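Local coordinates for protein phosphoserine phosphatase (Thermococcus onnurineus, PDB 4AP9) that probably dephosphorylates L-phosphoserine to L-serine in the last step of serine biosynthesis, as a magnesium-dependent phosphatase of the haloacid dehalogenase superfamily, at residues E114-F126 with I134-F148. Sequence-based numbering, arbitrary orientation.
Sequences ELGDEFMANRAIF and IRLRFRDKGEFLKRF. With 1PS (3-pyridinium-1-ylpropane-1-sulfonate), chain F.
Asn122 OD1 accepts a hydrogen bond from the backbone N of Arg137 at 2.8 Å, almost straight (176° at the hydrogen), with the donor tilted from the amide carbonyl plane. Just past the ladder, where Arg123 and Arg135 form an antiparallel hydrogen-bonded pair, this side-chain bond stands in for backbone pairing. Asn122 ND2 donates to Gly103 O. The Arg137 side chain reaches across to strand 118-127, and a bend at chi3 (62°) brings its NH1 to Ala121 O at 3.0 Å, in the guanidinium plane. One face of that guanidinium lies flat on the guanidinium of Arg123, centres 3.5 Å apart and planes at 10°; Glu106, bridged to Arg137 NH1 and Arg123 NE, probably offsets the like charges. Over the opposite face sits SE of selenomethionine Met120, 3.2 Å from Arg137 NH1. Cut back to an alanine here, Arg137 would probably leave Ala121 O and Glu106 without this donor, strip Arg123 of its stacking partner and open a gap beside the selenium. Met120, its CG turned opposite the backbone N, lays that carbon over the face of Phe144, a CH-pi contact 4.1 Å from the ring centroid, and against Phe138 CD1 at 3.8 Å. Beyond Phe138, the 141-145 helix starts at the ligand: Asp140 OD1 caps Glu143 N, while Lys141 N donates to sulfonate O3 of 3-pyridinium-1-ylpropane-1-sulfonate at 3.0 Å. The contact thus pairs strands 118-127 and 130-135 as a hairpin and lays the following loop and helix 141-145 against the first; strand 97-102 runs parallel to 118-127 on the side away from 130-135, and its Ile101 touches Phe144; helix 52-62 meets Ile134 and Leu136, and a second subunit continues the sheet beyond Ile134 and Arg135.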
loop_
_atom_site.group_PDB
_atom_site.type_symbol
_atom_site.label_atom_id
_atom_site.label_comp_id
_atom_site.label_asym_id
_atom_site.label_seq_id
_atom_site.Cartn_x
_atom_site.Cartn_y
_atom_site.Cartn_z
ATOM N N GLU A 114 -30.376 -17.606 7.397
ATOM C CA GLU A 114 -30.082 -18.419 6.219
ATOM C C GLU A 114 -30.620 -17.810 4.933
ATOM O O GLU A 114 -30.578 -18.442 3.868
ATOM C CB GLU A 114 -30.656 -19.825 6.386
ATOM C CG GLU A 114 -30.223 -20.527 7.655
ATOM C CD GLU A 114 -28.753 -20.888 7.646
ATOM O OE1 GLU A 114 -28.105 -20.763 6.579
ATOM O OE2 GLU A 114 -28.242 -21.291 8.711
ATOM N N LEU A 115 -31.123 -16.584 5.024
ATOM C CA LEU A 115 -31.757 -15.964 3.873
ATOM C C LEU A 115 -30.719 -15.554 2.833
ATOM O O LEU A 115 -30.900 -15.783 1.644
ATOM C CB LEU A 115 -32.593 -14.757 4.298
ATOM C CG LEU A 115 -33.296 -14.042 3.145
ATOM C CD1 LEU A 115 -34.279 -14.974 2.441
ATOM C CD2 LEU A 115 -34.024 -12.818 3.653
ATOM N N GLY A 116 -29.638 -14.934 3.297
ATOM C CA GLY A 116 -28.567 -14.511 2.418
ATOM C C GLY A 116 -27.517 -15.586 2.219
ATOM O O GLY A 116 -27.671 -16.722 2.673
ATOM N N ASP A 117 -26.459 -15.226 1.505
ATOM C CA ASP A 117 -25.317 -16.103 1.312
ATOM C C ASP A 117 -24.374 -16.058 2.510
ATOM O O ASP A 117 -23.742 -17.061 2.853
ATOM C CB ASP A 117 -24.607 -15.727 0.011
ATOM C CG ASP A 117 -25.497 -15.943 -1.207
ATOM O OD1 ASP A 117 -26.042 -17.060 -1.340
ATOM O OD2 ASP A 117 -25.690 -15.002 -2.009
ATOM N N GLU A 118 -24.270 -14.886 3.136
ATOM C CA GLU A 118 -23.557 -14.737 4.398
ATOM C C GLU A 118 -24.387 -13.892 5.370
ATOM O O GLU A 118 -25.197 -13.054 4.962
ATOM C CB GLU A 118 -22.175 -14.095 4.206
ATOM C CG GLU A 118 -21.220 -14.915 3.350
ATOM C CD GLU A 118 -19.780 -14.437 3.455
ATOM O OE1 GLU A 118 -19.301 -14.205 4.579
ATOM O OE2 GLU A 118 -19.112 -14.307 2.407
ATOM N N PHE A 119 -24.181 -14.112 6.654
ATOM C CA PHE A 119 -24.940 -13.404 7.682
ATOM C C PHE A 119 -23.979 -12.995 8.787
ATOM O O PHE A 119 -23.163 -13.801 9.228
ATOM C CB PHE A 119 -26.030 -14.344 8.220
ATOM C CG PHE A 119 -26.822 -13.796 9.392
ATOM C CD1 PHE A 119 -27.819 -12.853 9.198
ATOM C CD2 PHE A 119 -26.598 -14.265 10.678
ATOM C CE1 PHE A 119 -28.563 -12.364 10.283
ATOM C CE2 PHE A 119 -27.335 -13.783 11.761
ATOM C CZ PHE A 119 -28.317 -12.827 11.558
HETATM N N MSE A 120 -24.067 -11.747 9.243
HETATM C CA MSE A 120 -23.239 -11.291 10.358
HETATM C C MSE A 120 -23.951 -10.278 11.243
HETATM O O MSE A 120 -24.440 -9.259 10.760
HETATM C CB MSE A 120 -21.952 -10.633 9.861
HETATM C CG MSE A 120 -21.200 -9.859 10.953
HETATM SE SE MSE A 120 -20.311 -11.043 12.227
HETATM C CE MSE A 120 -19.708 -12.294 10.908
ATOM N N ALA A 121 -23.969 -10.549 12.543
ATOM C CA ALA A 121 -24.419 -9.560 13.518
ATOM C C ALA A 121 -23.678 -9.778 14.830
ATOM O O ALA A 121 -22.839 -10.675 14.946
ATOM C CB ALA A 121 -25.933 -9.659 13.742
ATOM N N ASN A 122 -23.987 -8.957 15.821
ATOM C CA ASN A 122 -23.369 -9.113 17.131
ATOM C C ASN A 122 -24.038 -10.264 17.879
ATOM O O ASN A 122 -24.973 -10.860 17.368
ATOM C CB ASN A 122 -23.418 -7.786 17.882
ATOM C CG ASN A 122 -22.430 -6.779 17.312
ATOM O OD1 ASN A 122 -21.328 -7.155 16.915
ATOM N ND2 ASN A 122 -22.823 -5.512 17.240
ATOM N N ARG A 123 -23.527 -10.631 19.048
ATOM C CA ARG A 123 -24.122 -11.756 19.773
ATOM C C ARG A 123 -24.317 -11.380 21.225
ATOM O O ARG A 123 -23.758 -10.384 21.698
ATOM C CB ARG A 123 -23.272 -13.038 19.638
ATOM C CG ARG A 123 -23.426 -13.718 18.267
ATOM C CD ARG A 123 -22.556 -14.995 18.102
ATOM N NE ARG A 123 -22.769 -15.554 16.769
ATOM C CZ ARG A 123 -21.901 -16.301 16.087
ATOM N NH1 ARG A 123 -20.719 -16.615 16.601
ATOM N NH2 ARG A 123 -22.223 -16.737 14.873
ATOM N N ALA A 124 -25.121 -12.174 21.933
ATOM C CA ALA A 124 -25.416 -11.894 23.333
ATOM C C ALA A 124 -24.672 -12.829 24.283
ATOM O O ALA A 124 -24.337 -13.961 23.930
ATOM C CB ALA A 124 -26.913 -11.996 23.563
ATOM N N ILE A 125 -24.416 -12.343 25.492
ATOM C CA ILE A 125 -23.758 -13.139 26.514
ATOM C C ILE A 125 -24.784 -13.480 27.586
ATOM O O ILE A 125 -25.362 -12.597 28.206
ATOM C CB ILE A 125 -22.578 -12.373 27.131
ATOM C CG1 ILE A 125 -21.559 -12.015 26.047
ATOM C CG2 ILE A 125 -21.901 -13.198 28.244
ATOM C CD1 ILE A 125 -20.572 -10.966 26.471
ATOM N N PHE A 126 -25.024 -14.769 27.775
ATOM C CA PHE A 126 -25.931 -15.219 28.822
ATOM C C PHE A 126 -25.174 -16.041 29.846
ATOM O O PHE A 126 -24.344 -16.872 29.493
ATOM C CB PHE A 126 -27.096 -16.012 28.231
ATOM C CG PHE A 126 -28.089 -15.156 27.493
ATOM C CD1 PHE A 126 -29.002 -14.385 28.194
ATOM C CD2 PHE A 126 -28.088 -15.099 26.114
ATOM C CE1 PHE A 126 -29.912 -13.584 27.532
ATOM C CE2 PHE A 126 -28.995 -14.293 25.441
ATOM C CZ PHE A 126 -29.909 -13.536 26.158
ATOM N N ILE A 134 -22.776 -7.797 25.647
ATOM C CA ILE A 134 -22.729 -7.961 24.196
ATOM C C ILE A 134 -21.357 -8.450 23.720
ATOM O O ILE A 134 -20.331 -8.048 24.257
ATOM C CB ILE A 134 -23.077 -6.636 23.487
ATOM C CG1 ILE A 134 -23.212 -6.835 21.966
ATOM C CG2 ILE A 134 -22.059 -5.562 23.829
ATOM C CD1 ILE A 134 -23.853 -5.629 21.240
ATOM N N ARG A 135 -21.359 -9.331 22.730
ATOM C CA ARG A 135 -20.138 -9.691 22.025
ATOM C C ARG A 135 -20.103 -8.828 20.781
ATOM O O ARG A 135 -20.933 -9.011 19.889
ATOM C CB ARG A 135 -20.152 -11.162 21.588
ATOM C CG ARG A 135 -20.309 -12.190 22.701
ATOM C CD ARG A 135 -19.913 -13.592 22.186
ATOM N NE ARG A 135 -20.630 -14.655 22.890
ATOM C CZ ARG A 135 -20.265 -15.139 24.080
ATOM N NH1 ARG A 135 -19.194 -14.643 24.699
ATOM N NH2 ARG A 135 -20.972 -16.108 24.662
ATOM N N LEU A 136 -19.159 -7.888 20.724
ATOM C CA LEU A 136 -19.010 -7.014 19.564
ATOM C C LEU A 136 -18.149 -7.722 18.536
ATOM O O LEU A 136 -16.964 -7.953 18.763
ATOM C CB LEU A 136 -18.346 -5.684 19.952
ATOM C CG LEU A 136 -19.079 -4.745 20.909
ATOM C CD1 LEU A 136 -18.251 -3.483 21.137
ATOM C CD2 LEU A 136 -20.457 -4.374 20.375
ATOM N N ARG A 137 -18.749 -8.087 17.413
ATOM C CA ARG A 137 -18.084 -9.009 16.494
ATOM C C ARG A 137 -17.467 -8.303 15.294
ATOM O O ARG A 137 -16.780 -8.922 14.473
ATOM C CB ARG A 137 -19.074 -10.090 16.081
ATOM C CG ARG A 137 -19.638 -10.814 17.306
ATOM C CD ARG A 137 -20.495 -12.008 16.945
ATOM N NE ARG A 137 -19.728 -13.019 16.225
ATOM C CZ ARG A 137 -20.095 -13.530 15.056
ATOM N NH1 ARG A 137 -21.219 -13.129 14.483
ATOM N NH2 ARG A 137 -19.346 -14.446 14.462
ATOM N N PHE A 138 -17.713 -7.000 15.212
ATOM C CA PHE A 138 -17.065 -6.125 14.245
ATOM C C PHE A 138 -17.062 -4.703 14.822
ATOM O O PHE A 138 -17.907 -4.377 15.659
ATOM C CB PHE A 138 -17.756 -6.191 12.876
ATOM C CG PHE A 138 -19.235 -5.912 12.920
ATOM C CD1 PHE A 138 -20.134 -6.924 13.185
ATOM C CD2 PHE A 138 -19.714 -4.632 12.701
ATOM C CE1 PHE A 138 -21.490 -6.666 13.230
ATOM C CE2 PHE A 138 -21.071 -4.363 12.739
ATOM C CZ PHE A 138 -21.961 -5.377 13.007
ATOM N N ARG A 139 -16.103 -3.878 14.414
ATOM C CA ARG A 139 -15.938 -2.556 15.020
ATOM C C ARG A 139 -17.136 -1.682 14.694
ATOM O O ARG A 139 -17.714 -1.036 15.571
ATOM C CB ARG A 139 -14.674 -1.889 14.485
ATOM C CG ARG A 139 -14.367 -0.529 15.093
ATOM C CD ARG A 139 -13.152 0.064 14.382
ATOM N NE ARG A 139 -12.674 1.281 15.020
ATOM C CZ ARG A 139 -12.282 2.361 14.353
ATOM N NH1 ARG A 139 -12.326 2.374 13.022
ATOM N NH2 ARG A 139 -11.864 3.431 15.019
ATOM N N ASP A 140 -17.479 -1.667 13.411
ATOM C CA ASP A 140 -18.639 -0.947 12.874
ATOM C C ASP A 140 -18.887 -1.481 11.461
ATOM O O ASP A 140 -18.084 -2.262 10.941
ATOM C CB ASP A 140 -18.408 0.573 12.848
ATOM C CG ASP A 140 -17.165 0.978 12.051
ATOM O OD1 ASP A 140 -17.121 0.753 10.825
ATOM O OD2 ASP A 140 -16.233 1.559 12.643
ATOM N N LYS A 141 -19.989 -1.074 10.834
ATOM C CA LYS A 141 -20.360 -1.660 9.545
ATOM C C LYS A 141 -19.392 -1.342 8.413
ATOM O O LYS A 141 -19.165 -2.180 7.536
ATOM C CB LYS A 141 -21.798 -1.297 9.168
ATOM C CG LYS A 141 -22.814 -1.958 10.091
ATOM C CD LYS A 141 -24.146 -1.225 10.109
ATOM C CE LYS A 141 -25.083 -1.850 11.145
ATOM N NZ LYS A 141 -26.394 -1.125 11.266
ATOM N N GLY A 142 -18.805 -0.150 8.431
ATOM C CA GLY A 142 -17.771 0.158 7.466
ATOM C C GLY A 142 -16.575 -0.766 7.613
ATOM O O GLY A 142 -16.040 -1.273 6.613
ATOM N N GLU A 143 -16.143 -0.993 8.856
ATOM C CA GLU A 143 -14.988 -1.859 9.079
ATOM C C GLU A 143 -15.306 -3.257 8.595
ATOM O O GLU A 143 -14.465 -3.922 7.984
ATOM C CB GLU A 143 -14.599 -1.913 10.562
ATOM C CG GLU A 143 -13.822 -0.720 11.044
ATOM C CD GLU A 143 -12.600 -0.441 10.191
ATOM O OE1 GLU A 143 -11.684 -1.287 10.149
ATOM O OE2 GLU A 143 -12.568 0.632 9.571
ATOM N N PHE A 144 -16.534 -3.703 8.852
ATOM C CA PHE A 144 -16.934 -5.037 8.427
ATOM C C PHE A 144 -16.828 -5.207 6.909
ATOM O O PHE A 144 -16.423 -6.261 6.424
ATOM C CB PHE A 144 -18.356 -5.378 8.873
ATOM C CG PHE A 144 -18.813 -6.721 8.400
ATOM C CD1 PHE A 144 -18.268 -7.874 8.940
ATOM C CD2 PHE A 144 -19.764 -6.833 7.405
ATOM C CE1 PHE A 144 -18.676 -9.122 8.486
ATOM C CE2 PHE A 144 -20.177 -8.085 6.957
ATOM C CZ PHE A 144 -19.627 -9.219 7.507
ATOM N N LEU A 145 -17.207 -4.175 6.166
ATOM C CA LEU A 145 -17.157 -4.228 4.700
ATOM C C LEU A 145 -15.761 -4.469 4.113
ATOM O O LEU A 145 -15.646 -4.903 2.968
ATOM C CB LEU A 145 -17.777 -2.975 4.077
ATOM C CG LEU A 145 -19.207 -3.096 3.532
ATOM C CD1 LEU A 145 -20.179 -3.549 4.604
ATOM C CD2 LEU A 145 -19.673 -1.785 2.895
ATOM N N LYS A 146 -14.720 -4.176 4.886
ATOM C CA LYS A 146 -13.344 -4.461 4.465
ATOM C C LYS A 146 -13.149 -5.938 4.132
ATOM O O LYS A 146 -12.210 -6.308 3.433
ATOM C CB LYS A 146 -12.347 -4.044 5.548
ATOM C CG LYS A 146 -12.208 -2.548 5.752
ATOM C CD LYS A 146 -11.167 -2.263 6.825
ATOM C CE LYS A 146 -10.893 -0.778 6.972
ATOM N NZ LYS A 146 -9.925 -0.488 8.081
ATOM N N ARG A 147 -14.040 -6.777 4.655
ATOM C CA ARG A 147 -14.046 -8.204 4.359
ATOM C C ARG A 147 -14.195 -8.478 2.856
ATOM O O ARG A 147 -13.744 -9.506 2.340
ATOM C CB ARG A 147 -15.226 -8.807 5.117
ATOM C CG ARG A 147 -15.262 -10.294 5.182
ATOM C CD ARG A 147 -16.217 -10.713 6.291
ATOM N NE ARG A 147 -15.603 -10.616 7.613
ATOM C CZ ARG A 147 -15.808 -11.512 8.577
ATOM N NH1 ARG A 147 -16.614 -12.540 8.349
ATOM N NH2 ARG A 147 -15.222 -11.380 9.764
ATOM N N PHE A 148 -14.830 -7.539 2.161
ATOM C CA PHE A 148 -15.126 -7.679 0.747
ATOM C C PHE A 148 -14.379 -6.639 -0.087
ATOM O O PHE A 148 -14.851 -6.214 -1.133
ATOM C CB PHE A 148 -16.645 -7.576 0.555
ATOM C CG PHE A 148 -17.403 -8.468 1.491
ATOM C CD1 PHE A 148 -17.458 -9.830 1.264
ATOM C CD2 PHE A 148 -18.010 -7.955 2.622
ATOM C CE1 PHE A 148 -18.130 -10.670 2.137
ATOM C CE2 PHE A 148 -18.673 -8.788 3.504
ATOM C CZ PHE A 148 -18.737 -10.137 3.266
HETATM N N1 1PS F . -24.265 4.806 13.604
HETATM C C1 1PS F . -23.807 5.899 14.226
HETATM C C2 1PS F . -24.576 7.053 14.284
HETATM C C3 1PS F . -25.473 4.794 13.020
HETATM C C4 1PS F . -26.288 5.919 13.028
HETATM C C5 1PS F . -25.839 7.077 13.677
HETATM C C6 1PS F . -23.445 3.622 13.604
HETATM C C7 1PS F . -24.031 2.566 12.724
HETATM C C8 1PS F . -24.064 1.228 13.412
HETATM S S1 1PS F . -22.460 0.484 13.307
HETATM O O1 1PS F . -22.633 -0.978 13.366
HETATM O O2 1PS F . -21.658 0.864 14.457
HETATM O O3 1PS F . -21.826 0.972 12.117
HETATM O O HOH W 1 -19.098 -12.476 6.573
HETATM O O HOH W 2 -23.087 -15.882 22.345
#